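Local coordinates for nucleoprotein (Rift valley fever virus, PDB 3OV9) that encapsidates the viral genomic RNA, shielding it from nucleases, and assembles into ring-shaped oligomers whose ribonucleoprotein serves as template for transcription and replication, at residues Y140-M144 / A220-V224; G151-L157 / H211-F217; D167-L171 / A237-K242; V59-T63 / L122-P127. All coordinates share one frame; numbering follows the deposited sequence.

How the interactions relate
All four contacts belong to one all-helical fold; three of them use a loop or the end of a helix, and interaction 3 joins two helices flank to flank. Interaction 4 closes first along the chain, before the others open. Interaction 2 is nested inside the loop closed by interaction 1, and interaction 3 alternates with both. Interaction 1 is the hub: its centre lies about 13 Å from those of interactions 2 and 3 and about 17 Å from that of interaction 4, and it touches all three. Helix 211-220 serves interaction 2 and leads directly into interaction 1. Interactions 2 and 4, with centres about 24 Å apart, both also meet a neighbouring subunit, tying the internal fold to the oligomer.

Interaction 1: Y140-M144 / A220-V224; sequences YPRHM and AFGLV
H143 lays its imidazole against F221, and its course from CB outward shows how a loop can be fixed to a helix end without any hydrogen bond between the two segments. At the base, H143 CB sits 4.2 Å from L223 CD1. With H143 CG anti to its own carbonyl carbon (chi1 -67°), the ring then swings over F221. H143 CG comes 3.7 Å from F221 CB, a methylene lying over the centre of the imidazole face as a CH-pi contact. One atom farther, H143 CD2 reaches F221 CG at 3.4 Å, while at the tip H143 NE2 faces F221 CD1 at 3.8 Å. On the other side of the ring, H143 ND1 and CE1 lie nearest the carbonyl oxygen of F221. The two planes differ by 14° and their centroids stand 4.4 Å apart, an offset stack in which imidazole covers the root of the phenyl ring rather than its middle.

Beside this stack L223 turns its other methyl to the loop: L223 CD2 meets P141 CB at 3.5 Å, and the M144 CE methyl reaches the same carbon at 4.2 Å. P141 and H143 are brought onto one side by a tight 3-10 turn, in which M144 N is bonded to P141 O. V234 of helix 232-243 closes over P141, M144 and L223, whereas helix 112-122 supplies V120 against H143, and C116 and Q117 against F221. On the partner segment, G222 has positive phi and two bonds return to the last helical turn. The stack and the leucine contact thus flank a Schellman motif, the C-terminal cap of helix 211-220, seated on a 3-10 turn.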
# COMPACT_ATOMS: atom_id res chain seq x y z
N TYR A 140 27.88 6.78 -31.47
CA TYR A 140 26.60 7.48 -31.34
C TYR A 140 26.78 8.99 -31.48
O TYR A 140 27.69 9.55 -30.87
CB TYR A 140 25.91 7.14 -30.01
CG TYR A 140 24.52 7.73 -29.94
CD1 TYR A 140 23.43 7.06 -30.50
CD2 TYR A 140 24.30 8.99 -29.37
CE1 TYR A 140 22.16 7.61 -30.47
CE2 TYR A 140 23.03 9.55 -29.33
CZ TYR A 140 21.96 8.85 -29.89
OH TYR A 140 20.70 9.39 -29.87
N PRO A 141 25.92 9.65 -32.28
CA PRO A 141 26.06 11.09 -32.50
C PRO A 141 25.84 11.92 -31.23
O PRO A 141 24.74 11.95 -30.67
CB PRO A 141 24.96 11.39 -33.53
CG PRO A 141 24.70 10.10 -34.20
CD PRO A 141 24.86 9.07 -33.12
N ARG A 142 26.90 12.60 -30.80
CA ARG A 142 26.86 13.42 -29.59
C ARG A 142 25.86 14.57 -29.69
O ARG A 142 25.23 14.92 -28.69
CB ARG A 142 28.26 13.94 -29.24
CG ARG A 142 29.05 13.06 -28.27
CD ARG A 142 29.24 11.64 -28.79
NE ARG A 142 30.21 10.87 -28.02
CZ ARG A 142 30.35 9.55 -28.10
NH1 ARG A 142 29.57 8.84 -28.91
NH2 ARG A 142 31.26 8.93 -27.36
N HIS A 143 25.69 15.13 -30.89
CA HIS A 143 24.74 16.22 -31.11
C HIS A 143 23.29 15.88 -30.73
O HIS A 143 22.48 16.78 -30.49
CB HIS A 143 24.79 16.68 -32.58
CG HIS A 143 26.08 17.32 -32.97
ND1 HIS A 143 27.14 16.60 -33.47
CD2 HIS A 143 26.48 18.62 -32.96
CE1 HIS A 143 28.14 17.42 -33.74
NE2 HIS A 143 27.77 18.65 -33.44
N MET A 144 22.98 14.58 -30.68
CA MET A 144 21.63 14.11 -30.37
C MET A 144 21.38 13.89 -28.87
O MET A 144 20.26 13.55 -28.47
CB MET A 144 21.34 12.79 -31.12
CG MET A 144 21.20 12.92 -32.64
SD MET A 144 20.74 11.36 -33.42
CE MET A 144 20.16 11.97 -35.01
N ALA A 220 25.52 20.63 -40.93
CA ALA A 220 26.71 21.12 -40.23
C ALA A 220 27.16 20.17 -39.13
O ALA A 220 28.36 20.00 -38.91
CB ALA A 220 26.48 22.51 -39.67
N PHE A 221 26.20 19.54 -38.45
CA PHE A 221 26.49 18.58 -37.38
C PHE A 221 26.95 17.23 -37.91
O PHE A 221 27.33 16.35 -37.14
CB PHE A 221 25.27 18.36 -36.46
CG PHE A 221 24.79 19.59 -35.73
CD1 PHE A 221 25.57 20.75 -35.66
CD2 PHE A 221 23.57 19.57 -35.07
CE1 PHE A 221 25.11 21.88 -34.97
CE2 PHE A 221 23.10 20.69 -34.37
CZ PHE A 221 23.87 21.84 -34.32
N GLY A 222 26.91 17.05 -39.24
CA GLY A 222 27.30 15.80 -39.88
C GLY A 222 26.29 14.67 -39.74
O GLY A 222 26.63 13.50 -39.91
N LEU A 223 25.04 15.03 -39.45
CA LEU A 223 23.98 14.06 -39.23
C LEU A 223 23.26 13.67 -40.52
O LEU A 223 22.70 12.57 -40.62
CB LEU A 223 22.98 14.58 -38.20
CG LEU A 223 23.55 14.86 -36.81
CD1 LEU A 223 22.57 15.66 -35.97
CD2 LEU A 223 23.92 13.56 -36.12
N VAL A 224 23.27 14.57 -41.50
CA VAL A 224 22.74 14.30 -42.83
C VAL A 224 23.69 14.82 -43.90
O VAL A 224 24.51 15.71 -43.63
CB VAL A 224 21.32 14.91 -43.07
CG1 VAL A 224 20.29 14.32 -42.10
CG2 VAL A 224 21.35 16.45 -42.99

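Interaction 2: G151-L157 / H211-F217; sequences GMVDPSL and HEKRREF
R215 and D154 form the salt bridge of this contact. R215 NE donates to D154 OD2 at 2.8 Å from close to the guanidinium plane, meeting the carboxylate on its anti side; R215 NH2 adds a weak bond to the same oxygen and another weak one to S156 OG. The other carboxylate oxygen serves its own loop: D154 OD1 accepts from S156 N at 2.9 Å, an Asx turn, and from S156 OG at 2.7 Å, both from one face of its plane. One aspartate thereby shapes the loop and anchors it to the helix.

Among bonds to the backbone, R214 NH1 donates to V153 O at 2.8 Å with an angle of 160°. G151 O lies over the centre of the same guanidinium, 3.3 Å from R214 CZ, a polar contact across the face without a hydrogen bond.

Van der Waals contacts complete the seam. L157 CD2 covers one face of the R215 guanidinium, 3.5 Å from R215 NE, and P155 CG touches H211 NE2 at 3.4 Å. At the other end M152, its chain bent at chi2 (-75°), brings SD to 3.4 Å from F217 CD2, a Met-aromatic contact that approaches the ring obliquely.

The loop 151-157 lies between two helices: helix 211-220 holds it on one side, while V153 and L157 pack onto helix 159-180. R214 also binds A203 O, at the end of helix 189-204, and F208 O and I209 O of the following linker, and R8 of a neighbouring subunit packs against M152 and F217.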
# COMPACT_ATOMS: atom_id res chain seq x y z
N GLY A 151 14.53 20.34 -31.52
CA GLY A 151 14.34 21.64 -32.18
C GLY A 151 15.25 21.90 -33.37
O GLY A 151 15.17 22.96 -34.00
N MET A 152 16.13 20.95 -33.66
CA MET A 152 17.03 21.04 -34.82
C MET A 152 16.56 20.16 -35.97
O MET A 152 17.17 20.16 -37.05
CB MET A 152 18.46 20.65 -34.41
CG MET A 152 19.14 21.62 -33.46
SD MET A 152 19.69 23.14 -34.24
CE MET A 152 18.30 24.22 -33.92
N VAL A 153 15.49 19.41 -35.74
CA VAL A 153 15.00 18.44 -36.72
C VAL A 153 14.08 19.14 -37.73
O VAL A 153 13.17 19.87 -37.34
CB VAL A 153 14.27 17.25 -36.04
CG1 VAL A 153 13.80 16.24 -37.07
CG2 VAL A 153 15.19 16.57 -35.03
N ASP A 154 14.36 18.92 -39.01
CA ASP A 154 13.55 19.44 -40.11
C ASP A 154 12.44 18.45 -40.47
O ASP A 154 12.72 17.39 -41.03
CB ASP A 154 14.46 19.71 -41.33
CG ASP A 154 13.69 20.18 -42.56
OD1 ASP A 154 12.46 20.42 -42.47
OD2 ASP A 154 14.32 20.32 -43.63
N PRO A 155 11.18 18.79 -40.14
CA PRO A 155 10.05 17.87 -40.38
C PRO A 155 9.69 17.69 -41.85
O PRO A 155 8.83 16.87 -42.18
CB PRO A 155 8.90 18.53 -39.62
CG PRO A 155 9.22 19.98 -39.63
CD PRO A 155 10.73 20.06 -39.54
N SER A 156 10.33 18.46 -42.73
CA SER A 156 10.11 18.35 -44.17
C SER A 156 11.07 17.37 -44.86
O SER A 156 10.99 17.16 -46.07
CB SER A 156 10.17 19.73 -44.84
OG SER A 156 11.51 20.19 -44.98
N LEU A 157 11.97 16.77 -44.08
CA LEU A 157 12.83 15.70 -44.57
C LEU A 157 11.99 14.52 -45.09
O LEU A 157 10.90 14.27 -44.56
CB LEU A 157 13.77 15.20 -43.47
CG LEU A 157 15.04 16.01 -43.19
CD1 LEU A 157 15.63 15.63 -41.84
CD2 LEU A 157 16.07 15.83 -44.30
N HIS A 211 12.53 25.44 -41.43
CA HIS A 211 12.87 24.08 -41.87
C HIS A 211 14.25 24.04 -42.52
O HIS A 211 15.04 23.13 -42.27
CB HIS A 211 11.83 23.55 -42.86
CG HIS A 211 10.47 23.34 -42.25
ND1 HIS A 211 9.34 23.13 -43.02
CD2 HIS A 211 10.06 23.33 -40.97
CE1 HIS A 211 8.30 22.99 -42.23
NE2 HIS A 211 8.70 23.11 -40.97
N GLU A 212 14.54 25.06 -43.33
CA GLU A 212 15.80 25.15 -44.06
C GLU A 212 17.00 25.37 -43.14
O GLU A 212 18.05 24.74 -43.33
CB GLU A 212 15.72 26.26 -45.12
CG GLU A 212 14.76 25.95 -46.28
CD GLU A 212 13.30 26.35 -46.01
OE1 GLU A 212 12.46 26.13 -46.91
OE2 GLU A 212 12.99 26.87 -44.91
N LYS A 213 16.86 26.25 -42.15
CA LYS A 213 17.92 26.49 -41.17
C LYS A 213 18.14 25.27 -40.27
O LYS A 213 19.28 24.97 -39.90
CB LYS A 213 17.64 27.74 -40.32
CG LYS A 213 17.86 29.07 -41.03
CD LYS A 213 17.64 30.26 -40.09
CE LYS A 213 16.16 30.52 -39.80
NZ LYS A 213 15.95 31.72 -38.94
N ARG A 214 17.06 24.58 -39.93
CA ARG A 214 17.15 23.33 -39.17
C ARG A 214 17.97 22.28 -39.93
O ARG A 214 18.89 21.69 -39.37
CB ARG A 214 15.77 22.78 -38.82
CG ARG A 214 15.08 23.48 -37.66
CD ARG A 214 13.61 23.09 -37.61
NE ARG A 214 12.89 23.75 -36.53
CZ ARG A 214 12.29 23.12 -35.52
NH1 ARG A 214 12.32 21.80 -35.44
NH2 ARG A 214 11.67 23.82 -34.59
N ARG A 215 17.64 22.08 -41.21
CA ARG A 215 18.39 21.12 -42.02
C ARG A 215 19.86 21.54 -42.18
O ARG A 215 20.74 20.67 -42.24
CB ARG A 215 17.74 20.90 -43.39
CG ARG A 215 18.16 19.57 -44.03
CD ARG A 215 17.58 19.37 -45.42
NE ARG A 215 16.14 19.19 -45.39
CZ ARG A 215 15.41 18.72 -46.40
NH1 ARG A 215 16.00 18.36 -47.54
NH2 ARG A 215 14.10 18.60 -46.27
N GLU A 216 20.11 22.85 -42.24
CA GLU A 216 21.47 23.37 -42.32
C GLU A 216 22.28 22.99 -41.08
O GLU A 216 23.46 22.66 -41.19
CB GLU A 216 21.47 24.89 -42.50
CG GLU A 216 21.31 25.34 -43.94
CD GLU A 216 21.76 26.78 -44.15
OE1 GLU A 216 22.08 27.45 -43.15
OE2 GLU A 216 21.80 27.23 -45.31
N PHE A 217 21.64 23.03 -39.91
CA PHE A 217 22.30 22.61 -38.67
C PHE A 217 22.59 21.11 -38.71
O PHE A 217 23.69 20.68 -38.37
CB PHE A 217 21.46 22.95 -37.44
CG PHE A 217 21.56 24.40 -37.01
CD1 PHE A 217 22.79 24.96 -36.67
CD2 PHE A 217 20.42 25.18 -36.92
CE1 PHE A 217 22.88 26.28 -36.25
CE2 PHE A 217 20.50 26.51 -36.52
CZ PHE A 217 21.73 27.07 -36.18

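Interaction 3: D167-L171 / A237-K242; sequences DAHSL and AAQAYK
A237 opens the second segment against A168: the two methyl groups, A237 CB and A168 CB, meet at 3.6 Å, and so small a pair lets the backbones of two helices draw together. The local axes pass within 7.3 Å of each other. Next, A238 sits with its CA nearest that of A168, and its methyl turns to the aspartate, with A238 CB 3.9 Å from D167 CB. Nearly a turn after A237, A240 offers its methyl to the leucine on the partner helix, L171 CD2 lying 4.0 Å from A240 CB.

Y241 carries the largest share of the surface. Its CG is anti to the backbone N (chi1 -176°), which lays the ring along the partner helix between D167 and S170. Y241 CB rests 3.3 Å from D167 O, a carbonyl already used by its own helix in bonding L171 N. Farther out, S170 CB stands over one face of the phenol, 3.7 Å from its centroid and toward the rim, a CH-pi contact, while S170 OG is bonded to L166 O. Last, K242 passes beside the aspartate, with D167 OD2 5.4 Å from K242 NZ, too far for a salt bridge, though the opposite charges would probably still favour each other.

Around the tyrosine, A193 and F196 of helix 189-204 touch its side chain and K189 makes a cation-pi contact with it. Segments 167-171 and 237-242 cross at 65° on small residues, with one aromatic filling the angle between them: the steep crossing of an orthogonal helix bundle, here joining helix 159-180 to the C-terminal helix 232-243.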
# COMPACT_ATOMS: atom_id res chain seq x y z
N ASP A 167 14.31 8.13 -34.64
CA ASP A 167 14.59 6.84 -34.00
C ASP A 167 15.98 6.85 -33.35
O ASP A 167 16.13 6.40 -32.21
CB ASP A 167 14.49 5.69 -35.01
CG ASP A 167 13.05 5.35 -35.39
OD1 ASP A 167 12.10 5.83 -34.73
OD2 ASP A 167 12.87 4.58 -36.36
N ALA A 168 16.98 7.37 -34.07
CA ALA A 168 18.34 7.49 -33.54
C ALA A 168 18.38 8.35 -32.28
O ALA A 168 19.02 7.98 -31.29
CB ALA A 168 19.28 8.06 -34.60
N HIS A 169 17.69 9.50 -32.32
CA HIS A 169 17.57 10.40 -31.17
C HIS A 169 16.82 9.72 -30.02
O HIS A 169 17.19 9.90 -28.85
CB HIS A 169 16.86 11.69 -31.61
CG HIS A 169 16.57 12.65 -30.49
ND1 HIS A 169 17.53 13.11 -29.62
CD2 HIS A 169 15.41 13.26 -30.13
CE1 HIS A 169 16.98 13.95 -28.76
NE2 HIS A 169 15.70 14.06 -29.04
N SER A 170 15.81 8.94 -30.36
CA SER A 170 14.99 8.23 -29.36
C SER A 170 15.77 7.17 -28.58
O SER A 170 15.40 6.84 -27.44
CB SER A 170 13.75 7.62 -30.02
OG SER A 170 12.87 8.63 -30.49
N LEU A 171 16.84 6.63 -29.18
CA LEU A 171 17.72 5.70 -28.47
C LEU A 171 18.31 6.37 -27.24
O LEU A 171 18.29 5.79 -26.14
CB LEU A 171 18.83 5.15 -29.38
CG LEU A 171 19.73 4.06 -28.78
CD1 LEU A 171 19.00 2.72 -28.71
CD2 LEU A 171 21.03 3.92 -29.56
N ALA A 237 22.17 3.85 -35.18
CA ALA A 237 21.41 4.16 -33.97
C ALA A 237 19.91 3.94 -34.14
O ALA A 237 19.24 3.53 -33.19
CB ALA A 237 21.71 5.57 -33.50
N ALA A 238 19.40 4.21 -35.34
CA ALA A 238 17.99 3.96 -35.65
C ALA A 238 17.66 2.47 -35.56
O ALA A 238 16.64 2.09 -34.99
CB ALA A 238 17.64 4.51 -37.03
N GLN A 239 18.55 1.65 -36.11
CA GLN A 239 18.42 0.19 -36.05
C GLN A 239 18.53 -0.30 -34.60
O GLN A 239 17.78 -1.19 -34.19
CB GLN A 239 19.48 -0.48 -36.95
CG GLN A 239 19.61 -2.00 -36.81
CD GLN A 239 18.34 -2.77 -37.18
OE1 GLN A 239 18.07 -3.83 -36.62
NE2 GLN A 239 17.57 -2.25 -38.13
N ALA A 240 19.45 0.29 -33.84
CA ALA A 240 19.61 -0.04 -32.42
C ALA A 240 18.34 0.25 -31.61
O ALA A 240 17.99 -0.51 -30.71
CB ALA A 240 20.81 0.69 -31.83
N TYR A 241 17.64 1.34 -31.94
CA TYR A 241 16.38 1.68 -31.27
C TYR A 241 15.26 0.68 -31.57
O TYR A 241 14.46 0.36 -30.69
CB TYR A 241 15.93 3.11 -31.62
CG TYR A 241 14.68 3.55 -30.87
CD1 TYR A 241 14.71 3.78 -29.50
CD2 TYR A 241 13.47 3.73 -31.55
CE1 TYR A 241 13.57 4.18 -28.81
CE2 TYR A 241 12.32 4.12 -30.86
CZ TYR A 241 12.38 4.35 -29.50
OH TYR A 241 11.26 4.74 -28.81
N LYS A 242 15.22 0.19 -32.81
CA LYS A 242 14.25 -0.82 -33.23
C LYS A 242 14.31 -2.08 -32.37
O LYS A 242 13.28 -2.61 -31.98
CB LYS A 242 14.46 -1.20 -34.70
CG LYS A 242 13.85 -0.23 -35.70
CD LYS A 242 14.49 -0.40 -37.07
CE LYS A 242 13.97 0.64 -38.05
NZ LYS A 242 14.65 0.52 -39.37

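Interaction 4: V59-T63 / L122-P127; sequences VLALT and LSEWLP
L122 is the main bump. Its forked tip pushes into the hollow lined by V59, L62 and T63 at the end of helix 50-63, with L122 CD1 3.6 Å from L62 CD2 on one flank and L122 CD2 3.9 Å from T63 CG2 on the other; V59 CG1 touches the latter methyl more loosely. The L62 and T63 side chains each cross that of L122 at about a right angle, and the fork spans these two neighbours, one methyl to each. Having CG anti to its carbonyl carbon (chi1 -66°) aims the leucine across the gap.

A second, shallower bump follows. L126 CD2 presses on the helix end, 3.4 Å from L62 O and 3.9 Å from L62 CB, and P127 CD lies 3.6 Å from that same L62 O. The 3-10 turn 123-125, which follows helix 112-122, separates the two leucines and presents both to one helix terminus, an example of a helix end seated on the C-terminal turn of another helix. Helix 50-63 belongs to the region essential for oligomerization. W125, by similarity important for dimerization, touches T63 with its base while its indole leads away; V25 of a neighbouring subunit packs on both L122 and W125.

T63 is itself held in place, since T63 OG1 donates to V59 O at 2.8 Å while T63 N reaches that carbonyl from the opposite face, leaving the methyl T63 CG2 to meet L122. Beyond it, two waters lie between T63 O and W125 O, within hydrogen-bonding distance of both carbonyls.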
# COMPACT_ATOMS: atom_id res chain seq x y z
N VAL A 59 25.54 24.86 -19.82
CA VAL A 59 26.50 23.94 -19.19
C VAL A 59 25.92 23.40 -17.87
O VAL A 59 25.99 22.20 -17.59
CB VAL A 59 27.88 24.60 -18.97
CG1 VAL A 59 28.82 23.70 -18.16
CG2 VAL A 59 28.52 24.96 -20.30
N LEU A 60 25.32 24.31 -17.10
CA LEU A 60 24.63 23.97 -15.86
C LEU A 60 23.50 22.96 -16.08
O LEU A 60 23.40 21.96 -15.37
CB LEU A 60 24.11 25.26 -15.22
CG LEU A 60 23.91 25.39 -13.71
CD1 LEU A 60 25.14 24.93 -12.93
CD2 LEU A 60 23.57 26.83 -13.37
N ALA A 61 22.65 23.23 -17.07
CA ALA A 61 21.54 22.35 -17.41
C ALA A 61 22.00 20.94 -17.80
O ALA A 61 21.40 19.95 -17.39
CB ALA A 61 20.70 22.95 -18.54
N LEU A 62 23.07 20.88 -18.58
CA LEU A 62 23.52 19.62 -19.16
C LEU A 62 24.32 18.75 -18.19
O LEU A 62 24.34 17.53 -18.34
CB LEU A 62 24.33 19.89 -20.44
CG LEU A 62 23.57 20.04 -21.77
CD1 LEU A 62 22.31 20.91 -21.66
CD2 LEU A 62 24.49 20.59 -22.86
N THR A 63 24.95 19.38 -17.20
CA THR A 63 25.82 18.65 -16.28
C THR A 63 25.24 18.49 -14.87
O THR A 63 25.64 17.58 -14.14
CB THR A 63 27.25 19.24 -16.23
OG1 THR A 63 27.22 20.54 -15.64
CG2 THR A 63 27.87 19.31 -17.63
N LEU A 122 30.93 18.11 -23.88
CA LEU A 122 30.38 17.72 -22.57
C LEU A 122 30.07 16.23 -22.40
O LEU A 122 29.67 15.81 -21.31
CB LEU A 122 29.14 18.57 -22.26
CG LEU A 122 29.35 20.07 -22.04
CD1 LEU A 122 28.03 20.82 -22.10
CD2 LEU A 122 30.05 20.33 -20.72
N SER A 123 30.26 15.46 -23.46
CA SER A 123 29.92 14.03 -23.54
C SER A 123 30.12 13.21 -22.25
O SER A 123 29.21 12.53 -21.80
CB SER A 123 30.69 13.37 -24.69
OG SER A 123 30.43 11.98 -24.77
N GLU A 124 31.32 13.30 -21.67
CA GLU A 124 31.67 12.46 -20.53
C GLU A 124 31.16 12.97 -19.17
O GLU A 124 31.37 12.33 -18.14
CB GLU A 124 33.19 12.21 -20.48
CG GLU A 124 33.72 11.43 -21.69
CD GLU A 124 32.95 10.16 -21.96
OE1 GLU A 124 32.88 9.29 -21.06
OE2 GLU A 124 32.40 10.02 -23.07
N TRP A 125 30.47 14.11 -19.19
CA TRP A 125 29.91 14.68 -17.96
C TRP A 125 28.38 14.77 -17.96
O TRP A 125 27.78 15.37 -17.07
CB TRP A 125 30.54 16.04 -17.65
CG TRP A 125 32.03 15.97 -17.49
CD1 TRP A 125 32.71 15.40 -16.45
CD2 TRP A 125 33.02 16.46 -18.39
NE1 TRP A 125 34.06 15.52 -16.65
CE2 TRP A 125 34.28 16.17 -17.84
CE3 TRP A 125 32.96 17.14 -19.62
CZ2 TRP A 125 35.48 16.52 -18.47
CZ3 TRP A 125 34.15 17.49 -20.25
CH2 TRP A 125 35.39 17.18 -19.67
N LEU A 126 27.76 14.16 -18.97
CA LEU A 126 26.31 14.07 -19.05
C LEU A 126 25.80 12.89 -18.22
O LEU A 126 26.58 11.97 -17.94
CB LEU A 126 25.87 13.92 -20.52
CG LEU A 126 26.35 14.98 -21.51
CD1 LEU A 126 26.00 14.55 -22.94
CD2 LEU A 126 25.77 16.36 -21.21
N PRO A 127 24.51 12.90 -17.83
CA PRO A 127 23.93 11.80 -17.05
C PRO A 127 24.13 10.44 -17.72
O PRO A 127 24.49 9.47 -17.05
CB PRO A 127 22.44 12.16 -16.98
CG PRO A 127 22.43 13.64 -17.05
CD PRO A 127 23.53 14.00 -18.01
O HOH W 1 25.60 14.92 -15.51
O HOH W 2 28.42 15.96 -14.58